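Local coordinates for protein fucose-specific lectin (Aleuria aurantia, PDB 6GKE) that binds L-fucose specifically in pockets between the blades of a six-bladed beta-propeller, preferring the alpha-1,6-linked core fucose of glycoproteins, at residues R21-V25 / E36-G41; P44-G48 / A302-G307; A117-G121 / P175-I180. The protein carries 1 engineered substitution. One frame throughout, in Å; residues are numbered along the deposited sequence.

Contact 1 (R21-V25 / E36-G41). With FUC (alpha-L-fucopyranose), chain C.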
ATOM      1  N   ARG A  21     -25.846  10.665 -15.842  0.70 11.67           N
ATOM      2  CA  ARG A  21     -25.546   9.581 -14.872  0.70 10.38           C
ATOM      3  C   ARG A  21     -24.648  10.054 -13.723  0.70  9.50           C
ATOM      4  O   ARG A  21     -23.491  10.461 -13.953  0.70 10.32           O
ATOM      5  CB  ARG A  21     -24.786   8.448 -15.557  0.70  9.87           C
ATOM      6  CG  ARG A  21     -24.321   7.346 -14.618  0.70  9.68           C
ATOM      7  CD  ARG A  21     -23.293   6.517 -15.344  0.70  9.96           C
ATOM      8  NE  ARG A  21     -22.838   5.391 -14.555  0.70  9.80           N
ATOM      9  CZ  ARG A  21     -21.809   4.621 -14.877  0.70  9.74           C
ATOM     10  NH1 ARG A  21     -21.059   4.923 -15.924  0.70 10.45           N
ATOM     11  NH2 ARG A  21     -21.551   3.543 -14.162  0.70 10.51           N
ATOM     12  N   GLN A  22     -25.118   9.864 -12.483  1.00  7.74           N
ATOM     13  CA  GLN A  22     -24.343  10.245 -11.310  1.00  7.15           C
ATOM     14  C   GLN A  22     -23.719   8.983 -10.715  1.00  6.73           C
ATOM     15  O   GLN A  22     -24.392   7.968 -10.555  1.00  7.81           O
ATOM     16  CB  GLN A  22     -25.239  10.920 -10.276  1.00  7.53           C
ATOM     17  CG  GLN A  22     -25.687  12.316 -10.681  1.00  8.15           C
ATOM     18  CD  GLN A  22     -24.572  13.336 -10.671  1.00  8.32           C
ATOM     19  OE1 GLN A  22     -23.663  13.287  -9.848  1.00  8.83           O
ATOM     20  NE2 GLN A  22     -24.634  14.299 -11.578  1.00  9.76           N
ATOM     21  N   GLN A  23     -22.429   9.066 -10.390  1.00  6.13           N
ATOM     22  CA  GLN A  23     -21.730   7.988  -9.718  1.00  5.78           C
ATOM     23  C   GLN A  23     -21.107   8.523  -8.430  1.00  5.53           C
ATOM     24  O   GLN A  23     -20.657   9.673  -8.373  1.00  5.82           O
ATOM     25  CB  GLN A  23     -20.602   7.416 -10.576  1.00  5.97           C
ATOM     26  CG  GLN A  23     -21.071   6.776 -11.867  1.00  6.47           C
ATOM     27  CD  GLN A  23     -19.885   6.212 -12.606  1.00  6.42           C
ATOM     28  OE1 GLN A  23     -19.338   5.169 -12.238  1.00  6.75           O
ATOM     29  NE2 GLN A  23     -19.476   6.907 -13.656  1.00  7.50           N
ATOM     30  N   ARG A  24     -21.037   7.658  -7.416  1.00  5.30           N
ATOM     31  CA  ARG A  24     -20.241   7.929  -6.236  1.00  5.31           C
ATOM     32  C   ARG A  24     -19.404   6.685  -5.950  1.00  5.07           C
ATOM     33  O   ARG A  24     -19.876   5.564  -6.100  1.00  5.62           O
ATOM     34  CB  ARG A  24     -21.098   8.255  -5.009  1.00  5.62           C
ATOM     35  CG  ARG A  24     -22.103   9.383  -5.199  1.00  5.77           C
ATOM     36  CD  ARG A  24     -21.453  10.747  -5.321  1.00  5.87           C
ATOM     37  NE  ARG A  24     -22.421  11.833  -5.458  1.00  6.23           N
ATOM     38  CZ  ARG A  24     -22.923  12.278  -6.610  1.00  6.49           C
ATOM     39  NH1 ARG A  24     -22.520  11.770  -7.765  1.00  7.08           N
ATOM     40  NH2 ARG A  24     -23.840  13.230  -6.598  1.00  7.38           N
ATOM     41  N   VAL A  25     -18.158   6.907  -5.531  1.00  5.12           N
ATOM     42  CA  VAL A  25     -17.292   5.819  -5.123  1.00  5.23           C
ATOM     43  C   VAL A  25     -16.693   6.180  -3.763  1.00  5.08           C
ATOM     44  O   VAL A  25     -16.361   7.336  -3.505  1.00  5.81           O
ATOM     45  CB  VAL A  25     -16.243   5.481  -6.203  1.00  6.45           C
ATOM     46  CG1 VAL A  25     -15.331   6.641  -6.529  1.00  7.26           C
ATOM     47  CG2 VAL A  25     -15.441   4.239  -5.856  1.00  6.97           C
ATOM     48  N   GLU A  36     -15.405  10.124  -0.390  1.00  5.47           N
ATOM     49  CA  GLU A  36     -16.266  10.015  -1.550  1.00  5.57           C
ATOM     50  C   GLU A  36     -15.642  10.770  -2.726  1.00  5.71           C
ATOM     51  O   GLU A  36     -15.158  11.893  -2.557  1.00  6.18           O
ATOM     52  CB  GLU A  36     -17.631  10.626  -1.244  1.00  5.80           C
ATOM     53  CG  GLU A  36     -18.677  10.425  -2.329  1.00  5.88           C
ATOM     54  CD  GLU A  36     -19.932  11.234  -2.059  1.00  6.04           C
ATOM     55  OE1 GLU A  36     -19.827  12.476  -2.081  1.00  6.91           O
ATOM     56  OE2 GLU A  36     -21.009  10.633  -1.804  1.00  6.13           O
ATOM     57  N   ALA A  37     -15.714  10.160  -3.914  1.00  5.77           N
ATOM     58  CA  ALA A  37     -15.493  10.847  -5.194  1.00  5.95           C
ATOM     59  C   ALA A  37     -16.799  10.779  -5.988  1.00  5.89           C
ATOM     60  O   ALA A  37     -17.601   9.849  -5.802  1.00  6.15           O
ATOM     61  CB  ALA A  37     -14.336  10.242  -5.956  1.00  6.37           C
ATOM     62  N   GLN A  38     -17.005  11.769  -6.861  1.00  6.28           N
ATOM     63  CA  GLN A  38     -18.269  11.933  -7.581  1.00  6.43           C
ATOM     64  C   GLN A  38     -18.005  12.103  -9.077  1.00  6.68           C
ATOM     65  O   GLN A  38     -17.018  12.716  -9.475  1.00  7.19           O
ATOM     66  CB  GLN A  38     -19.029  13.174  -7.105  1.00  6.85           C
ATOM     67  CG  GLN A  38     -19.109  13.326  -5.593  1.00  7.14           C
ATOM     68  CD  GLN A  38     -17.916  13.994  -4.947  1.00  7.13           C
ATOM     69  OE1 GLN A  38     -17.132  14.705  -5.580  1.00  8.02           O
ATOM     70  NE2 GLN A  38     -17.776  13.775  -3.651  1.00  7.82           N
ATOM     71  N   ARG A  39     -18.936  11.606  -9.895  1.00  6.79           N
ATOM     72  CA  ARG A  39     -18.911  11.882 -11.320  1.00  7.18           C
ATOM     73  C   ARG A  39     -20.330  12.154 -11.809  1.00  7.57           C
ATOM     74  O   ARG A  39     -21.270  11.450 -11.449  1.00  8.57           O
ATOM     75  CB  ARG A  39     -18.301  10.733 -12.127  1.00  7.33           C
ATOM     76  CG  ARG A  39     -17.827  11.180 -13.499  1.00  8.12           C
ATOM     77  CD  ARG A  39     -17.203  10.082 -14.329  1.00  8.18           C
ATOM     78  NE  ARG A  39     -16.580  10.669 -15.507  1.00  8.95           N
ATOM     79  CZ  ARG A  39     -15.784  10.024 -16.353  1.00  9.54           C
ATOM     80  NH1 ARG A  39     -15.612   8.718 -16.249  1.00 10.32           N
ATOM     81  NH2 ARG A  39     -15.158  10.695 -17.308  1.00 11.01           N
ATOM     82  N   GLY A  40     -20.452  13.176 -12.657  1.00  8.32           N
ATOM     83  CA  GLY A  40     -21.672  13.447 -13.386  1.00  8.88           C
ATOM     84  C   GLY A  40     -21.427  13.285 -14.875  1.00  9.75           C
ATOM     85  O   GLY A  40     -20.546  13.934 -15.439  1.00 11.48           O
ATOM     86  N   GLY A  41     -22.193  12.400 -15.520  1.00 10.65           N
ATOM     87  CA  GLY A  41     -21.997  12.100 -16.936  1.00 12.15           C
ATOM     88  C   GLY A  41     -20.562  11.673 -17.205  1.00 12.92           C
ATOM     89  O   GLY A  41     -20.008  10.857 -16.467  1.00 13.29           O
TER
HETATM   90  C1  FUC C 401     -23.429  15.456  -3.631  1.00 10.43           C
HETATM   91  C2  FUC C 401     -22.292  15.001  -2.738  1.00  8.93           C
HETATM   92  C3  FUC C 401     -22.828  14.241  -1.527  1.00  7.56           C
HETATM   93  C4  FUC C 401     -23.761  13.124  -1.970  1.00  6.78           C
HETATM   94  C5  FUC C 401     -24.868  13.714  -2.837  1.00  7.33           C
HETATM   95  C6  FUC C 401     -25.840  12.671  -3.369  1.00  7.62           C
HETATM   96  O1  FUC C 401     -24.132  16.476  -2.934  1.00 14.35           O
HETATM   97  O2  FUC C 401     -21.562  16.149  -2.290  1.00 12.06           O
HETATM   98  O3  FUC C 401     -21.742  13.753  -0.732  1.00  7.31           O
HETATM   99  O4  FUC C 401     -23.067  12.134  -2.736  1.00  6.67           O
HETATM  100  O5  FUC C 401     -24.275  14.364  -3.963  1.00  8.17           O
HETATM  101  O   HOH W   1     -20.991   9.394 -14.272  1.00 10.71           O
HETATM  102  O   HOH W   2     -16.983   6.480 -14.976  1.00 10.33           O
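Arg24 and Gln38 face each other as a non-hydrogen-bonded pair of a beta hairpin, Gln38 CG lying over one face of the Arg24 guanidinium. Backbone hydrogen bonds join the antiparallel strands at Gln23–Arg39 and Val25–Ala37, and Gly41 N adds one to Arg21 O. Gln23 O is gripped from opposite faces of its plane, by Arg39 N and Arg24 NH1. On the other sheet face Val25 CG1 packs against Ala37 CB, while a water bridges Gln23 NE2 and Arg39 NH1; Ser277 bonds Gln23 OE1 and the Asn43 carbonyl accepts from Arg39 NE.

Bent at chi2 (-70°), Arg24 also sends NH1 to a lone pair of Gln22 OE1 (2.8 Å), and these two NH1 bonds hold the guanidinium with its other edge toward fucose. Arg24 NE meets fucose O4 at 2.8 Å and Arg24 NH2 meets O5 at 2.9 Å. Glu36 accepts from fucose O3 on OE1 and from O4 on OE2; Gln38 NE2, with Gln38 OE1 held by Thr46, donates to Glu36 OE1, and Tyr26 OH bonds OE2. Arg24 and Glu36, their charged atoms beyond salt-bridge distance, each bind the sugar, and with Trp97 make the polar part of a fucose site between adjacent propeller blades.

Contact 2 (P44-G48 / A302-G307); sequences PWTGG and AVVPTG
Trp45 NE1 donates to a water 2.8 Å away, lying in the plane of the indole at its edge, and the same water donates to Ala302 O, so the ring nitrogen is tied to the backbone of 302-307 without a direct bond. Two further waters repeat the theme. One accepts from Trp45 N and donates to Val303 O (2.9 Å), and the other donates to Gly47 O and accepts from Gly307 N (2.9 Å from that nitrogen). No direct hydrogen bond crosses between the two segments.

The indole itself packs on Val304. With CG anti to the carbonyl carbon (chi1 -76°), Trp45 turns its ring over this valine, whose CG2 sits 3.7 Å from the centroid of the five-membered ring and 13° off the normal, a CH-pi contact; CG1 of the same valine reaches the benzo part at CD2 and CE3. This is where the propeller ring closes: 44-48 enters the last strand of the first blade, and 302-307 follows the last strand of the sixth. Trp45 also touches Ala37 and Arg39 of its own blade and Gln289 of the sixth.

Pro305 wedges beside the tryptophan, CD lying 3.4 Å from Trp45 CB and CG 3.4 Å from Gly47 O. Farther along, the backbones themselves meet. Gly48 CA directs a nearly straight CA-H...O contact (171° at the hydrogen) at Pro305 O, a buried oxygen with no conventional hydrogen-bond partner. Arg35 NH1 takes up Gly48 O, while Thr306 pairs through its backbone with Glu3 of the N-terminal peptide.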
ATOM      1  N   PRO A  44     -15.099  15.226 -15.757  1.00 13.61           N
ATOM      2  CA  PRO A  44     -14.063  14.702 -14.871  1.00 13.56           C
ATOM      3  C   PRO A  44     -14.597  14.370 -13.470  1.00 11.79           C
ATOM      4  O   PRO A  44     -15.472  15.062 -12.947  1.00 11.57           O
ATOM      5  CB  PRO A  44     -13.034  15.838 -14.808  1.00 15.17           C
ATOM      6  CG  PRO A  44     -13.237  16.583 -16.108  1.00 16.47           C
ATOM      7  CD  PRO A  44     -14.729  16.520 -16.355  1.00 15.43           C
ATOM      8  N   TRP A  45     -14.055  13.300 -12.888  1.00 11.24           N
ATOM      9  CA  TRP A  45     -14.305  12.970 -11.495  1.00  9.88           C
ATOM     10  C   TRP A  45     -13.943  14.165 -10.603  1.00  9.66           C
ATOM     11  O   TRP A  45     -12.951  14.858 -10.848  1.00 11.84           O
ATOM     12  CB  TRP A  45     -13.495  11.739 -11.075  1.00 10.26           C
ATOM     13  CG  TRP A  45     -14.022  10.427 -11.561  1.00  9.62           C
ATOM     14  CD1 TRP A  45     -13.648   9.743 -12.681  1.00 10.14           C
ATOM     15  CD2 TRP A  45     -15.000   9.609 -10.900  1.00  9.06           C
ATOM     16  NE1 TRP A  45     -14.339   8.566 -12.770  1.00 10.39           N
ATOM     17  CE2 TRP A  45     -15.180   8.458 -11.696  1.00  9.17           C
ATOM     18  CE3 TRP A  45     -15.733   9.736  -9.715  1.00  8.46           C
ATOM     19  CZ2 TRP A  45     -16.081   7.452 -11.350  1.00  9.48           C
ATOM     20  CZ3 TRP A  45     -16.615   8.736  -9.369  1.00  8.70           C
ATOM     21  CH2 TRP A  45     -16.786   7.611 -10.179  1.00  8.79           C
ATOM     22  N   THR A  46     -14.736  14.361  -9.548  1.00  8.96           N
ATOM     23  CA  THR A  46     -14.456  15.309  -8.490  1.00  8.70           C
ATOM     24  C   THR A  46     -14.289  14.563  -7.161  1.00  7.78           C
ATOM     25  O   THR A  46     -14.561  13.364  -7.055  1.00  7.69           O
ATOM     26  CB  THR A  46     -15.569  16.361  -8.392  1.00  9.33           C
ATOM     27  OG1 THR A  46     -16.817  15.714  -8.134  1.00  9.36           O
ATOM     28  CG2 THR A  46     -15.694  17.189  -9.650  1.00 10.40           C
ATOM     29  N   GLY A  47     -13.844  15.295  -6.140  1.00  7.75           N
ATOM     30  CA  GLY A  47     -13.806  14.794  -4.783  1.00  7.35           C
ATOM     31  C   GLY A  47     -12.558  13.976  -4.493  1.00  6.90           C
ATOM     32  O   GLY A  47     -11.479  14.221  -5.039  1.00  7.81           O
ATOM     33  N   GLY A  48     -12.706  13.027  -3.567  1.00  6.56           N
ATOM     34  CA  GLY A  48     -11.614  12.155  -3.140  1.00  6.71           C
ATOM     35  C   GLY A  48     -10.597  12.805  -2.208  1.00  7.15           C
ATOM     36  O   GLY A  48      -9.613  12.153  -1.860  1.00  7.40           O
ATOM     37  N   ALA A 302     -11.225   7.090 -16.960  1.00 10.46           N
ATOM     38  CA  ALA A 302     -10.519   8.176 -16.288  1.00 11.33           C
ATOM     39  C   ALA A 302     -10.175   7.770 -14.850  1.00 10.88           C
ATOM     40  O   ALA A 302     -10.938   7.070 -14.191  1.00 12.41           O
ATOM     41  CB  ALA A 302     -11.360   9.428 -16.311  1.00 12.70           C
ATOM     42  N   VAL A 303      -9.023   8.243 -14.366  1.00 10.42           N
ATOM     43  CA  VAL A 303      -8.562   7.957 -13.012  1.00 10.10           C
ATOM     44  C   VAL A 303      -9.385   8.797 -12.032  1.00  8.98           C
ATOM     45  O   VAL A 303      -9.657   9.974 -12.275  1.00 10.77           O
ATOM     46  CB  VAL A 303      -7.052   8.227 -12.858  1.00 11.58           C
ATOM     47  CG1 VAL A 303      -6.578   8.019 -11.428  1.00 11.79           C
ATOM     48  CG2 VAL A 303      -6.232   7.378 -13.817  1.00 12.98           C
ATOM     49  N   VAL A 304      -9.764   8.176 -10.917  1.00  7.96           N
ATOM     50  CA  VAL A 304     -10.529   8.842  -9.882  1.00  7.55           C
ATOM     51  C   VAL A 304      -9.552   9.486  -8.906  1.00  7.45           C
ATOM     52  O   VAL A 304      -8.669   8.801  -8.394  1.00  7.43           O
ATOM     53  CB  VAL A 304     -11.440   7.853  -9.137  1.00  7.77           C
ATOM     54  CG1 VAL A 304     -12.308   8.563  -8.110  1.00  8.26           C
ATOM     55  CG2 VAL A 304     -12.294   7.029 -10.085  1.00  8.16           C
ATOM     56  N   PRO A 305      -9.695  10.787  -8.569  1.00  8.13           N
ATOM     57  CA  PRO A 305      -8.782  11.425  -7.622  1.00  8.44           C
ATOM     58  C   PRO A 305      -8.969  10.880  -6.199  1.00  7.63           C
ATOM     59  O   PRO A 305     -10.102  10.645  -5.758  1.00  7.61           O
ATOM     60  CB  PRO A 305      -9.158  12.908  -7.699  1.00 10.08           C
ATOM     61  CG  PRO A 305     -10.612  12.886  -8.099  1.00 10.38           C
ATOM     62  CD  PRO A 305     -10.729  11.715  -9.055  1.00  9.05           C
ATOM     63  N   THR A 306      -7.843  10.698  -5.501  1.00  7.15           N
ATOM     64  CA  THR A 306      -7.831  10.157  -4.143  1.00  7.04           C
ATOM     65  C   THR A 306      -6.848  10.933  -3.256  1.00  7.04           C
ATOM     66  O   THR A 306      -6.224  10.364  -2.361  1.00  7.95           O
ATOM     67  CB  THR A 306      -7.487   8.663  -4.141  1.00  7.07           C
ATOM     68  OG1 THR A 306      -6.226   8.446  -4.781  1.00  7.78           O
ATOM     69  CG2 THR A 306      -8.525   7.816  -4.840  1.00  7.30           C
ATOM     70  N   GLY A 307      -6.730  12.242  -3.492  1.00  7.23           N
ATOM     71  CA  GLY A 307      -5.961  13.122  -2.631  1.00  7.61           C
ATOM     72  C   GLY A 307      -4.479  13.112  -2.959  1.00  7.75           C
ATOM     73  O   GLY A 307      -3.969  12.233  -3.652  1.00  9.46           O
TER
HETATM   74  O   HOH W   3     -13.336   6.872 -14.818  0.50 12.26           O
HETATM   75  O   HOH W   4     -11.246  11.973 -13.715  1.00 17.81           O
HETATM   76  O   HOH W   5      -8.640  14.181  -4.530  1.00 11.05           O

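Contact 3 (A117-G121 / P175-I180); sequences ALQWG and PGRLRI. With FUC (alpha-L-fucopyranose), chain F; FUC (alpha-L-fucopyranose), chain E.
Trp120 lies with one indole face against the backbone turn at Pro175 and Gly176. Gly176 CA stands 3.6 Å from the centroid of the six-membered ring, 20° off its normal, in a CH-pi contact, and Gly176 N lies above the same face, offset toward the rim. At the pyrrole end, Trp120 CD1 meets Pro175 CA at 3.7 Å. A chi1 of 86°, placing CG between the backbone N and carbonyl carbon, turns the ring toward this turn.

Apolar branches meet between the strands, whose axes come within 9.0 Å and run antiparallel. Leu178 CD2 touches both Leu118 CD1 (3.8 Å) and Trp120 CZ3 (3.9 Å), its side chain crossing each at about a right angle. Farther along the strand, Leu118 CD2 meets Ile180 CD1.

No hydrogen bond crosses between the two segments; Arg179 instead turns to a sugar, donating from NE to O4 (2.9 Å) and from NH2 to O5 (2.8 Å) of one fucose, while Asp195 makes a salt bridge with its NH2. Leu178 CD1 and Trp120 CH2 approach C6 of a second fucose. The interblade seam is thus held by van der Waals and CH-pi contacts, and its apolar surface continues into the wall that receives a fucose methyl group.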
ATOM      1  N   ALA A 117     -24.087  -5.268   0.051  1.00  4.55           N
ATOM      2  CA  ALA A 117     -25.406  -4.766   0.343  1.00  4.77           C
ATOM      3  C   ALA A 117     -26.200  -4.654  -0.952  1.00  4.55           C
ATOM      4  O   ALA A 117     -25.640  -4.460  -2.028  1.00  5.43           O
ATOM      5  CB  ALA A 117     -25.347  -3.433   1.058  1.00  5.34           C
ATOM      6  N   LEU A 118     -27.522  -4.757  -0.805  1.00  4.71           N
ATOM      7  CA  LEU A 118     -28.443  -4.507  -1.899  1.00  4.84           C
ATOM      8  C   LEU A 118     -29.647  -3.732  -1.364  1.00  4.92           C
ATOM      9  O   LEU A 118     -29.877  -3.645  -0.156  1.00  4.97           O
ATOM     10  CB  LEU A 118     -28.856  -5.820  -2.581  1.00  5.12           C
ATOM     11  CG  LEU A 118     -29.567  -6.867  -1.721  1.00  5.41           C
ATOM     12  CD1 LEU A 118     -31.015  -6.503  -1.416  1.00  5.55           C
ATOM     13  CD2 LEU A 118     -29.516  -8.228  -2.408  1.00  6.04           C
ATOM     14  N   GLN A 119     -30.420  -3.177  -2.295  1.00  5.14           N
ATOM     15  CA  GLN A 119     -31.617  -2.447  -1.962  1.00  5.36           C
ATOM     16  C   GLN A 119     -32.615  -2.617  -3.104  1.00  5.28           C
ATOM     17  O   GLN A 119     -32.222  -2.650  -4.265  1.00  5.95           O
ATOM     18  CB  GLN A 119     -31.290  -0.969  -1.732  1.00  6.12           C
ATOM     19  CG  GLN A 119     -32.447  -0.125  -1.210  1.00  6.47           C
ATOM     20  CD  GLN A 119     -33.493   0.317  -2.208  1.00  6.61           C
ATOM     21  OE1 GLN A 119     -34.651   0.508  -1.839  1.00  7.17           O
ATOM     22  NE2 GLN A 119     -33.103   0.522  -3.462  1.00  7.35           N
ATOM     23  N   TRP A 120     -33.902  -2.677  -2.760  1.00  5.43           N
ATOM     24  CA  TRP A 120     -34.946  -2.546  -3.777  1.00  5.97           C
ATOM     25  C   TRP A 120     -36.153  -1.825  -3.184  1.00  6.00           C
ATOM     26  O   TRP A 120     -36.433  -1.913  -1.994  1.00  6.28           O
ATOM     27  CB  TRP A 120     -35.383  -3.902  -4.363  1.00  6.37           C
ATOM     28  CG  TRP A 120     -36.450  -4.563  -3.546  1.00  6.65           C
ATOM     29  CD1 TRP A 120     -37.797  -4.395  -3.682  1.00  7.05           C
ATOM     30  CD2 TRP A 120     -36.267  -5.414  -2.402  1.00  7.22           C
ATOM     31  NE1 TRP A 120     -38.467  -5.089  -2.713  1.00  7.98           N
ATOM     32  CE2 TRP A 120     -37.556  -5.732  -1.918  1.00  7.92           C
ATOM     33  CE3 TRP A 120     -35.151  -5.959  -1.754  1.00  8.00           C
ATOM     34  CZ2 TRP A 120     -37.755  -6.561  -0.817  1.00  9.25           C
ATOM     35  CZ3 TRP A 120     -35.353  -6.781  -0.665  1.00  8.64           C
ATOM     36  CH2 TRP A 120     -36.636  -7.073  -0.206  1.00  9.69           C
ATOM     37  N   GLY A 121     -36.883  -1.156  -4.072  1.00  6.32           N
ATOM     38  CA  GLY A 121     -38.201  -0.645  -3.774  1.00  6.80           C
ATOM     39  C   GLY A 121     -38.234   0.830  -3.408  1.00  6.92           C
ATOM     40  O   GLY A 121     -39.256   1.485  -3.601  1.00  8.11           O
ATOM     41  N   PRO A 175     -37.985  -6.927  -7.899  1.00  9.09           N
ATOM     42  CA  PRO A 175     -38.578  -6.582  -6.612  1.00  9.37           C
ATOM     43  C   PRO A 175     -38.591  -7.791  -5.668  1.00  8.91           C
ATOM     44  O   PRO A 175     -39.219  -8.798  -5.956  1.00 10.17           O
ATOM     45  CB  PRO A 175     -39.998  -6.133  -6.980  1.00 10.73           C
ATOM     46  CG  PRO A 175     -39.888  -5.692  -8.423  1.00 11.65           C
ATOM     47  CD  PRO A 175     -38.874  -6.635  -9.032  1.00 10.54           C
ATOM     48  N   GLY A 176     -37.838  -7.692  -4.575  1.00  8.24           N
ATOM     49  CA  GLY A 176     -37.772  -8.753  -3.578  1.00  8.41           C
ATOM     50  C   GLY A 176     -37.159 -10.041  -4.110  1.00  7.54           C
ATOM     51  O   GLY A 176     -37.377 -11.096  -3.531  1.00  8.96           O
ATOM     52  N   ARG A 177     -36.364  -9.953  -5.180  1.00  6.70           N
ATOM     53  CA  ARG A 177     -35.707 -11.116  -5.783  0.50  6.48           C
ATOM     54  C   ARG A 177     -34.202 -10.884  -5.696  1.00  6.09           C
ATOM     55  O   ARG A 177     -33.682  -9.938  -6.299  1.00  6.66           O
ATOM     56  CB  ARG A 177     -36.099 -11.316  -7.250  0.50  7.23           C
ATOM     57  CG  ARG A 177     -37.524 -11.797  -7.475  0.50  8.04           C
ATOM     58  CD  ARG A 177     -37.829 -11.959  -8.954  0.50  9.58           C
ATOM     59  NE  ARG A 177     -37.074 -13.036  -9.580  0.50 10.51           N
ATOM     60  CZ  ARG A 177     -36.817 -13.123 -10.880  0.50 11.01           C
ATOM     61  NH1 ARG A 177     -37.116 -12.118 -11.685  0.50 12.01           N
ATOM     62  NH2 ARG A 177     -36.249 -14.209 -11.372  0.50 12.61           N
ATOM     63  N   LEU A 178     -33.525 -11.739  -4.921  1.00  5.59           N
ATOM     64  CA  LEU A 178     -32.144 -11.485  -4.508  1.00  5.43           C
ATOM     65  C   LEU A 178     -31.219 -12.579  -5.028  1.00  5.18           C
ATOM     66  O   LEU A 178     -31.588 -13.753  -5.022  1.00  5.30           O
ATOM     67  CB  LEU A 178     -32.051 -11.468  -2.981  1.00  5.60           C
ATOM     68  CG  LEU A 178     -33.140 -10.693  -2.249  1.00  6.29           C
ATOM     69  CD1 LEU A 178     -32.857 -10.707  -0.757  1.00  6.77           C
ATOM     70  CD2 LEU A 178     -33.275  -9.266  -2.766  1.00  6.63           C
ATOM     71  N   ARG A 179     -30.001 -12.186  -5.414  1.00  4.88           N
ATOM     72  CA  ARG A 179     -28.966 -13.137  -5.778  1.00  4.92           C
ATOM     73  C   ARG A 179     -27.669 -12.733  -5.077  1.00  4.73           C
ATOM     74  O   ARG A 179     -27.228 -11.583  -5.178  1.00  5.05           O
ATOM     75  CB  ARG A 179     -28.760 -13.198  -7.294  1.00  5.43           C
ATOM     76  CG  ARG A 179     -29.971 -13.693  -8.077  1.00  5.51           C
ATOM     77  CD  ARG A 179     -30.329 -15.145  -7.788  1.00  5.64           C
ATOM     78  NE  ARG A 179     -31.443 -15.629  -8.595  1.00  5.95           N
ATOM     79  CZ  ARG A 179     -32.732 -15.530  -8.268  1.00  6.09           C
ATOM     80  NH1 ARG A 179     -33.112 -14.921  -7.153  1.00  6.58           N
ATOM     81  NH2 ARG A 179     -33.648 -16.052  -9.070  1.00  7.04           N
ATOM     82  N   ILE A 180     -27.085 -13.700  -4.366  1.00  4.69           N
ATOM     83  CA  ILE A 180     -25.878 -13.509  -3.567  1.00  4.94           C
ATOM     84  C   ILE A 180     -24.806 -14.452  -4.106  1.00  4.99           C
ATOM     85  O   ILE A 180     -25.072 -15.638  -4.298  1.00  5.99           O
ATOM     86  CB  ILE A 180     -26.141 -13.790  -2.073  1.00  5.45           C
ATOM     87  CG1 ILE A 180     -27.410 -13.101  -1.558  1.00  6.31           C
ATOM     88  CG2 ILE A 180     -24.903 -13.453  -1.253  1.00  5.92           C
ATOM     89  CD1 ILE A 180     -27.434 -11.593  -1.694  1.00  6.95           C
TER
HETATM   90  C1  FUC F 406     -32.260 -18.988 -10.880  1.00  8.04           C
HETATM   91  C2  FUC F 406     -30.780 -19.283 -10.699  1.00  7.46           C
HETATM   92  C3  FUC F 406     -29.984 -18.738 -11.885  1.00  7.22           C
HETATM   93  C4  FUC F 406     -30.276 -17.247 -12.053  1.00  7.13           C
HETATM   94  C5  FUC F 406     -31.773 -17.072 -12.277  1.00  7.41           C
HETATM   95  C6  FUC F 406     -32.175 -15.612 -12.440  1.00  7.52           C
HETATM   96  O1  FUC F 406     -32.721 -19.792 -11.958  1.00  8.97           O
HETATM   97  O2  FUC F 406     -30.590 -20.697 -10.545  1.00  8.45           O
HETATM   98  O3  FUC F 406     -28.593 -19.022 -11.733  1.00  7.07           O
HETATM   99  O4  FUC F 406     -29.924 -16.511 -10.879  1.00  6.83           O
HETATM  100  O5  FUC F 406     -32.481 -17.599 -11.146  1.00  7.61           O
HETATM  101  C1  FUC E 405     -36.748 -11.273   4.633  1.00  9.58           C
HETATM  102  C2  FUC E 405     -35.469 -11.978   5.066  1.00  8.46           C
HETATM  103  C3  FUC E 405     -35.014 -12.923   3.945  1.00  7.36           C
HETATM  104  C4  FUC E 405     -34.870 -12.155   2.628  1.00  7.18           C
HETATM  105  C5  FUC E 405     -36.232 -11.556   2.302  1.00  7.93           C
HETATM  106  C6  FUC E 405     -36.240 -10.809   0.985  1.00  8.49           C
HETATM  107  O1  FUC E 405     -37.790 -12.247   4.627  1.00 10.92           O
HETATM  108  O2  FUC E 405     -35.692 -12.674   6.308  1.00 10.29           O
HETATM  109  O3  FUC E 405     -33.806 -13.591   4.308  1.00  6.84           O
HETATM  110  O4  FUC E 405     -33.937 -11.077   2.734  1.00  6.83           O
HETATM  111  O5  FUC E 405     -36.609 -10.654   3.343  1.00  8.61           O

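How the contacts relate
From the N terminus, contact 1 is local: it closes the hairpin of strands 22-28 and 33-40 in the first blade. Its second strand leads directly to 44-48, where contact 2 opens, and the two share a sheet, joined by the Gln38–Thr46 and Glu36–Gly48 bonds. Contact 2 is closed only at 302-307, after nearly the whole chain has passed, and so ties the first blade to the sixth. Within that long loop nests contact 3, which joins the third and fourth blades across 54 residues on the opposite side of the chain's centre, the centres of contacts 2 and 3 about 29 Å apart. Contacts 1 and 3 follow in series without touching. No two contacts cross.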